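Local coordinates for protein phage related exonuclease (Haemophilus somnus 129PT, PDB 3K93) that probably cleaves DNA as a phage-related exonuclease of the PD-(D/E)XK nuclease superfamily, using bound metal ions, at residues D100-V103 / L108-D111; I139-Y144 / D151-D156. All coordinates share one frame; numbering follows the deposited sequence.

Overall arrangement
Both contacts are buried and lie side by side, their centres about 8 Å apart, on a four-stranded mixed sheet. Contact 1 pairs the outermost strand 101-103 with strand 108-114; contact 2 packs helix 137-148 on the next strand, 152-158, which runs parallel to 108-114. Backbone hydrogen bonds probably join them directly, from Gln154 N to Ile109 O and from Asp156 N to Asp111 O. Their chemistry differs with their place. The hairpin combines main-chain hydrogen bonding with a sodium site at one end, whereas the helix meets its strand through apolar carbon and selenium atoms alone. Asp111 links the two, binding the metal while its carboxylate packs against Tyr144.

Contact 1: residues D100-V103 / L108-D111; sequences DIYV and LIID. With NA (sodium ion), chain B.
Asp100 and Asp111 face each other at the metal-binding end of a buried antiparallel β-hairpin at the margin of the four-stranded sheet. Ile101 and Ile110 exchange N-H···O bonds in both directions, and beyond them Val103 N reaches Leu108 O at 2.8 Å, nearly straight at 166°. On the face that carries Ile101, Val103, Leu108 and Ile110, CB of Ile101 lies 3.9 Å from CB of Ile110, and helix 68-79 packs over these two isoleucines. The opposite face holds Tyr102 beside Ile109, whose CD1 approaches the ring obliquely. With Thr112 and Lys113 following, Asp100 and Asp111 fit the D...(D/E)XK signature of PD-(D/E)XK nucleases. Asp111 CG stands anti to the backbone N (chi1 -159°), which swings the carboxylate back toward Asp100. The sodium ion is gripped by Asp100 OD2 at 2.4 Å and Asp111 OD1 at 2.6 Å, three waters and Thr112 O; it probably occupies a site for a catalytic divalent cation. The shared cation holds the two carboxylates, their planes 41° apart, close enough for Asp100 OD2 to lie 3.2 Å from Asp111 OD1. Another water accepts from Asp100 N and donates to Ile110 O, with Asp111 OD2 unusually close.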
ATOM      1  N   ASP A 100      -3.907  25.199  17.744  1.00 14.90           N
ATOM      2  CA  ASP A 100      -4.422  26.260  16.874  1.00 15.42           C
ATOM      3  C   ASP A 100      -5.121  27.310  17.696  1.00 15.50           C
ATOM      4  O   ASP A 100      -4.794  28.496  17.598  1.00 15.80           O
ATOM      5  CB  ASP A 100      -5.417  25.710  15.851  1.00 15.89           C
ATOM      6  CG  ASP A 100      -4.764  24.765  14.844  1.00 18.18           C
ATOM      7  OD1 ASP A 100      -3.577  25.039  14.511  1.00 18.06           O
ATOM      8  OD2 ASP A 100      -5.421  23.740  14.411  1.00 16.33           O
ATOM      9  N   ILE A 101      -6.105  26.880  18.487  1.00 15.65           N
ATOM     10  CA  ILE A 101      -6.934  27.788  19.283  1.00 15.89           C
ATOM     11  C   ILE A 101      -7.053  27.303  20.722  1.00 15.84           C
ATOM     12  O   ILE A 101      -7.309  26.131  20.976  1.00 15.82           O
ATOM     13  CB  ILE A 101      -8.346  27.921  18.695  1.00 15.85           C
ATOM     14  CG1 ILE A 101      -8.287  28.109  17.157  1.00 16.52           C
ATOM     15  CG2 ILE A 101      -9.096  29.082  19.362  1.00 15.60           C
ATOM     16  CD1 ILE A 101      -9.647  28.103  16.433  1.00 15.04           C
ATOM     17  N   TYR A 102      -6.845  28.222  21.660  1.00 16.17           N
ATOM     18  CA  TYR A 102      -7.019  27.970  23.086  1.00 16.34           C
ATOM     19  C   TYR A 102      -8.109  28.910  23.559  1.00 16.27           C
ATOM     20  O   TYR A 102      -8.006  30.092  23.325  1.00 15.78           O
ATOM     21  CB  TYR A 102      -5.709  28.263  23.837  1.00 16.21           C
ATOM     22  CG  TYR A 102      -5.801  28.277  25.352  1.00 16.48           C
ATOM     23  CD1 TYR A 102      -6.492  27.291  26.046  1.00 16.63           C
ATOM     24  CD2 TYR A 102      -5.132  29.259  26.107  1.00 17.97           C
ATOM     25  CE1 TYR A 102      -6.548  27.288  27.454  1.00 15.72           C
ATOM     26  CE2 TYR A 102      -5.181  29.251  27.534  1.00 16.54           C
ATOM     27  CZ  TYR A 102      -5.899  28.264  28.177  1.00 15.77           C
ATOM     28  OH  TYR A 102      -5.975  28.235  29.539  1.00 15.30           O
ATOM     29  N   VAL A 103      -9.150  28.371  24.197  1.00 16.78           N
ATOM     30  CA  VAL A 103     -10.268  29.187  24.748  1.00 17.17           C
ATOM     31  C   VAL A 103     -10.317  28.930  26.275  1.00 18.19           C
ATOM     32  O   VAL A 103     -10.993  27.982  26.735  1.00 18.64           O
ATOM     33  CB  VAL A 103     -11.638  28.830  24.056  1.00 17.46           C
ATOM     34  CG1 VAL A 103     -12.726  29.853  24.414  1.00 15.26           C
ATOM     35  CG2 VAL A 103     -11.461  28.753  22.540  1.00 15.39           C
ATOM     36  N   LEU A 108     -11.011  24.853  26.778  1.00 16.73           N
ATOM     37  CA  LEU A 108     -11.264  24.236  25.476  1.00 16.07           C
ATOM     38  C   LEU A 108     -10.114  24.482  24.529  1.00 15.34           C
ATOM     39  O   LEU A 108      -9.664  25.634  24.417  1.00 15.47           O
ATOM     40  CB  LEU A 108     -12.538  24.822  24.850  1.00 15.83           C
ATOM     41  CG  LEU A 108     -12.904  24.498  23.392  1.00 15.72           C
ATOM     42  CD1 LEU A 108     -13.196  23.028  23.246  1.00 13.70           C
ATOM     43  CD2 LEU A 108     -14.129  25.359  22.978  1.00 15.51           C
ATOM     44  N   ILE A 109      -9.683  23.412  23.833  1.00 14.10           N
ATOM     45  CA  ILE A 109      -8.802  23.518  22.675  1.00 13.65           C
ATOM     46  C   ILE A 109      -9.627  23.287  21.410  1.00 14.24           C
ATOM     47  O   ILE A 109     -10.448  22.383  21.355  1.00 13.53           O
ATOM     48  CB  ILE A 109      -7.689  22.447  22.718  1.00 13.57           C
ATOM     49  CG1 ILE A 109      -6.786  22.650  23.926  1.00 12.56           C
ATOM     50  CG2 ILE A 109      -6.850  22.444  21.425  1.00 12.47           C
ATOM     51  CD1 ILE A 109      -5.869  23.888  23.795  1.00 13.17           C
ATOM     52  N   ILE A 110      -9.392  24.096  20.386  1.00 14.56           N
ATOM     53  CA  ILE A 110      -9.927  23.815  19.072  1.00 14.64           C
ATOM     54  C   ILE A 110      -8.788  23.604  18.136  1.00 15.26           C
ATOM     55  O   ILE A 110      -7.790  24.302  18.234  1.00 16.03           O
ATOM     56  CB  ILE A 110     -10.819  24.937  18.549  1.00 14.38           C
ATOM     57  CG1 ILE A 110     -12.024  25.118  19.461  1.00 13.88           C
ATOM     58  CG2 ILE A 110     -11.333  24.584  17.139  1.00 12.37           C
ATOM     59  CD1 ILE A 110     -12.710  26.512  19.321  1.00 15.92           C
ATOM     60  N   ASP A 111      -8.937  22.629  17.253  1.00 15.67           N
ATOM     61  CA  ASP A 111      -7.987  22.349  16.206  1.00 16.99           C
ATOM     62  C   ASP A 111      -8.712  22.280  14.837  1.00 16.77           C
ATOM     63  O   ASP A 111      -9.731  21.591  14.692  1.00 17.69           O
ATOM     64  CB  ASP A 111      -7.270  21.017  16.473  1.00 17.26           C
ATOM     65  CG  ASP A 111      -5.942  20.918  15.726  1.00 20.11           C
ATOM     66  OD1 ASP A 111      -5.968  20.609  14.510  1.00 23.40           O
ATOM     67  OD2 ASP A 111      -4.862  21.201  16.318  1.00 20.86           O
TER
HETATM   68 NA    NA B 223      -4.666  22.038  12.843  1.00 34.38          NA
HETATM   69  O   HOH W   1      -5.359  22.610  18.277  1.00 18.80           O
HETATM   70  O   HOH W   2      -3.734  24.269  11.764  1.00 34.50           O
HETATM   71  O   HOH W   3      -2.850  20.968  14.419  1.00 34.61           O
HETATM   72  O   HOH W   4      -3.755  20.559  11.301  1.00 22.96           O

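Contact 2: residues I139-Y144 / D151-D156; sequences IQMQGY and DQAQID
With CG turned beside its backbone N (chi1 -69°) and a second bend at chi2 (-49°), selenomethionine Met141 folds over Ala153 and brings its CG against Ile155. The chain lies across the alanine methyl: CB of Met141 is 3.4 Å from CB of Ala153, closer than ordinary carbon-carbon contact, and SE is 3.8 Å from the same methyl. Ile155 completes the grip from further along the strand, its CG1 touching Met141 CG at 3.7 Å. The small Ala153 thus lets helix 137-148 settle close to strand 152-158, the CA atoms of Met141 and Ala153 being 6.0 Å apart. Met141 also touches Asp111, which puts this apolar patch next to the metal site, the Met141 side chain lying about 7 Å from the sodium ion. One residue earlier on the helix, Gln140 NE2 donates to Tyr144 OH at 3.1 Å, one helical turn on, while Gln140 O lies over one face of the tyrosine ring, offset toward its rim. Gln140 OE1 accepts a hydrogen bond from Lys113, so the glutamine ties the helix to the lysine of the presumed active site. This Gln-x-x-x-Tyr pattern, on a helix of the β-α-β connection between parallel strands 108-114 and 152-158, matches the motif of RecB-like nucleases of the PD-(D/E)XK superfamily.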
ATOM      1  N   ILE A 139      -5.567  11.508  20.108  1.00 14.67           N
ATOM      2  CA  ILE A 139      -4.423  11.475  21.026  1.00 14.58           C
ATOM      3  C   ILE A 139      -3.703  12.837  21.001  1.00 13.52           C
ATOM      4  O   ILE A 139      -3.242  13.340  22.038  1.00 12.43           O
ATOM      5  CB  ILE A 139      -3.405  10.383  20.624  1.00 15.09           C
ATOM      6  CG1 ILE A 139      -4.082   9.008  20.479  1.00 18.56           C
ATOM      7  CG2 ILE A 139      -2.334  10.271  21.663  1.00 13.79           C
ATOM      8  CD1 ILE A 139      -4.813   8.554  21.788  1.00 21.97           C
ATOM      9  N   GLN A 140      -3.617  13.424  19.814  1.00 12.48           N
ATOM     10  CA  GLN A 140      -3.051  14.763  19.680  1.00 12.38           C
ATOM     11  C   GLN A 140      -3.788  15.746  20.589  1.00 12.32           C
ATOM     12  O   GLN A 140      -3.154  16.594  21.234  1.00 12.30           O
ATOM     13  CB  GLN A 140      -3.134  15.225  18.232  1.00 12.40           C
ATOM     14  CG  GLN A 140      -2.545  16.599  17.917  1.00 13.68           C
ATOM     15  CD  GLN A 140      -2.901  17.113  16.527  1.00 16.36           C
ATOM     16  OE1 GLN A 140      -3.815  16.599  15.884  1.00 17.85           O
ATOM     17  NE2 GLN A 140      -2.203  18.168  16.078  1.00 16.44           N
HETATM   18  N   MSE A 141      -5.124  15.650  20.626  1.00 11.64           N
HETATM   19  CA  MSE A 141      -5.916  16.583  21.436  1.00 11.50           C
HETATM   20  C   MSE A 141      -5.646  16.326  22.913  1.00 11.76           C
HETATM   21  O   MSE A 141      -5.681  17.275  23.700  1.00 11.06           O
HETATM   22  CB  MSE A 141      -7.441  16.450  21.175  1.00 11.18           C
HETATM   23  CG  MSE A 141      -7.997  16.902  19.827  1.00 10.20           C
HETATM   24 SE   MSE A 141      -7.388  18.629  19.336  0.75 11.77          SE
HETATM   25  CE  MSE A 141      -6.068  18.012  18.134  1.00 12.36           C
ATOM     26  N   GLN A 142      -5.407  15.058  23.298  1.00 11.36           N
ATOM     27  CA  GLN A 142      -5.144  14.753  24.705  1.00 12.30           C
ATOM     28  C   GLN A 142      -3.835  15.404  25.123  1.00 12.30           C
ATOM     29  O   GLN A 142      -3.726  15.900  26.236  1.00 12.61           O
ATOM     30  CB  GLN A 142      -5.085  13.267  24.991  1.00 11.58           C
ATOM     31  CG  GLN A 142      -6.359  12.540  24.720  1.00 13.31           C
ATOM     32  CD  GLN A 142      -7.459  12.811  25.726  1.00 14.02           C
ATOM     33  OE1 GLN A 142      -7.243  13.432  26.781  1.00 14.84           O
ATOM     34  NE2 GLN A 142      -8.643  12.318  25.416  1.00 11.30           N
ATOM     35  N   GLY A 143      -2.875  15.420  24.207  1.00 12.51           N
ATOM     36  CA  GLY A 143      -1.602  16.074  24.424  1.00 12.56           C
ATOM     37  C   GLY A 143      -1.762  17.572  24.576  1.00 13.11           C
ATOM     38  O   GLY A 143      -1.157  18.155  25.481  1.00 12.76           O
ATOM     39  N   TYR A 144      -2.594  18.212  23.734  1.00 12.64           N
ATOM     40  CA  TYR A 144      -2.830  19.647  23.932  1.00 12.37           C
ATOM     41  C   TYR A 144      -3.598  19.942  25.220  1.00 12.61           C
ATOM     42  O   TYR A 144      -3.346  20.958  25.884  1.00 13.34           O
ATOM     43  CB  TYR A 144      -3.594  20.260  22.760  1.00 12.32           C
ATOM     44  CG  TYR A 144      -2.890  20.261  21.403  1.00 11.74           C
ATOM     45  CD1 TYR A 144      -1.534  20.466  21.299  1.00 12.85           C
ATOM     46  CD2 TYR A 144      -3.619  20.139  20.222  1.00 14.03           C
ATOM     47  CE1 TYR A 144      -0.892  20.500  20.091  1.00 12.69           C
ATOM     48  CE2 TYR A 144      -2.974  20.164  18.976  1.00 14.92           C
ATOM     49  CZ  TYR A 144      -1.603  20.355  18.927  1.00 14.81           C
ATOM     50  OH  TYR A 144      -0.913  20.383  17.734  1.00 14.73           O
ATOM     51  N   ASP A 151     -10.251  20.777  29.611  1.00 17.23           N
ATOM     52  CA  ASP A 151     -11.189  19.680  29.825  1.00 16.86           C
ATOM     53  C   ASP A 151     -11.737  19.102  28.554  1.00 15.94           C
ATOM     54  O   ASP A 151     -12.201  17.974  28.573  1.00 15.33           O
ATOM     55  CB  ASP A 151     -12.377  20.151  30.690  1.00 17.13           C
ATOM     56  CG  ASP A 151     -11.973  20.410  32.116  1.00 18.34           C
ATOM     57  OD1 ASP A 151     -10.925  19.857  32.549  1.00 18.87           O
ATOM     58  OD2 ASP A 151     -12.696  21.173  32.788  1.00 22.79           O
ATOM     59  N   GLN A 152     -11.735  19.871  27.473  1.00 15.51           N
ATOM     60  CA  GLN A 152     -12.214  19.349  26.204  1.00 16.15           C
ATOM     61  C   GLN A 152     -11.492  19.935  25.010  1.00 15.06           C
ATOM     62  O   GLN A 152     -10.828  20.946  25.125  1.00 15.30           O
ATOM     63  CB  GLN A 152     -13.749  19.420  26.077  1.00 16.65           C
ATOM     64  CG  GLN A 152     -14.382  20.746  25.784  1.00 20.17           C
ATOM     65  CD  GLN A 152     -15.772  20.578  25.065  1.00 24.91           C
ATOM     66  OE1 GLN A 152     -16.043  21.254  24.082  1.00 25.58           O
ATOM     67  NE2 GLN A 152     -16.613  19.647  25.550  1.00 25.10           N
ATOM     68  N   ALA A 153     -11.595  19.220  23.893  1.00 13.54           N
ATOM     69  CA  ALA A 153     -11.026  19.598  22.604  1.00 12.83           C
ATOM     70  C   ALA A 153     -12.106  19.356  21.553  1.00 11.92           C
ATOM     71  O   ALA A 153     -12.920  18.438  21.691  1.00 11.25           O
ATOM     72  CB  ALA A 153      -9.768  18.739  22.263  1.00 11.96           C
ATOM     73  N   GLN A 154     -12.112  20.190  20.527  1.00 10.85           N
ATOM     74  CA  GLN A 154     -12.996  20.015  19.423  1.00 11.05           C
ATOM     75  C   GLN A 154     -12.200  20.100  18.147  1.00 10.91           C
ATOM     76  O   GLN A 154     -11.511  21.071  17.922  1.00 10.89           O
ATOM     77  CB  GLN A 154     -14.099  21.083  19.478  1.00 11.82           C
ATOM     78  CG  GLN A 154     -15.008  20.951  20.691  1.00 11.24           C
ATOM     79  CD  GLN A 154     -16.056  21.996  20.713  1.00 13.90           C
ATOM     80  OE1 GLN A 154     -16.412  22.531  19.680  1.00 18.30           O
ATOM     81  NE2 GLN A 154     -16.561  22.312  21.893  1.00 11.43           N
ATOM     82  N   ILE A 155     -12.284  19.064  17.324  1.00 11.78           N
ATOM     83  CA  ILE A 155     -11.552  19.008  16.063  1.00 12.49           C
ATOM     84  C   ILE A 155     -12.537  19.458  15.011  1.00 13.44           C
ATOM     85  O   ILE A 155     -13.554  18.804  14.791  1.00 13.62           O
ATOM     86  CB  ILE A 155     -11.082  17.580  15.744  1.00 12.19           C
ATOM     87  CG1 ILE A 155     -10.199  17.028  16.853  1.00 12.14           C
ATOM     88  CG2 ILE A 155     -10.351  17.526  14.419  1.00 12.31           C
ATOM     89  CD1 ILE A 155     -10.129  15.495  16.871  1.00 11.33           C
ATOM     90  N   ASP A 156     -12.260  20.599  14.401  1.00 14.69           N
ATOM     91  CA  ASP A 156     -13.072  21.141  13.300  1.00 14.12           C
ATOM     92  C   ASP A 156     -12.462  20.711  11.953  1.00 14.54           C
ATOM     93  O   ASP A 156     -11.468  21.289  11.494  1.00 15.15           O
ATOM     94  CB  ASP A 156     -13.065  22.673  13.367  1.00 14.67           C
ATOM     95  CG  ASP A 156     -14.020  23.247  14.427  1.00 14.56           C
ATOM     96  OD1 ASP A 156     -14.793  22.505  15.095  1.00 11.87           O
ATOM     97  OD2 ASP A 156     -14.012  24.484  14.552  1.00 14.80           O
TER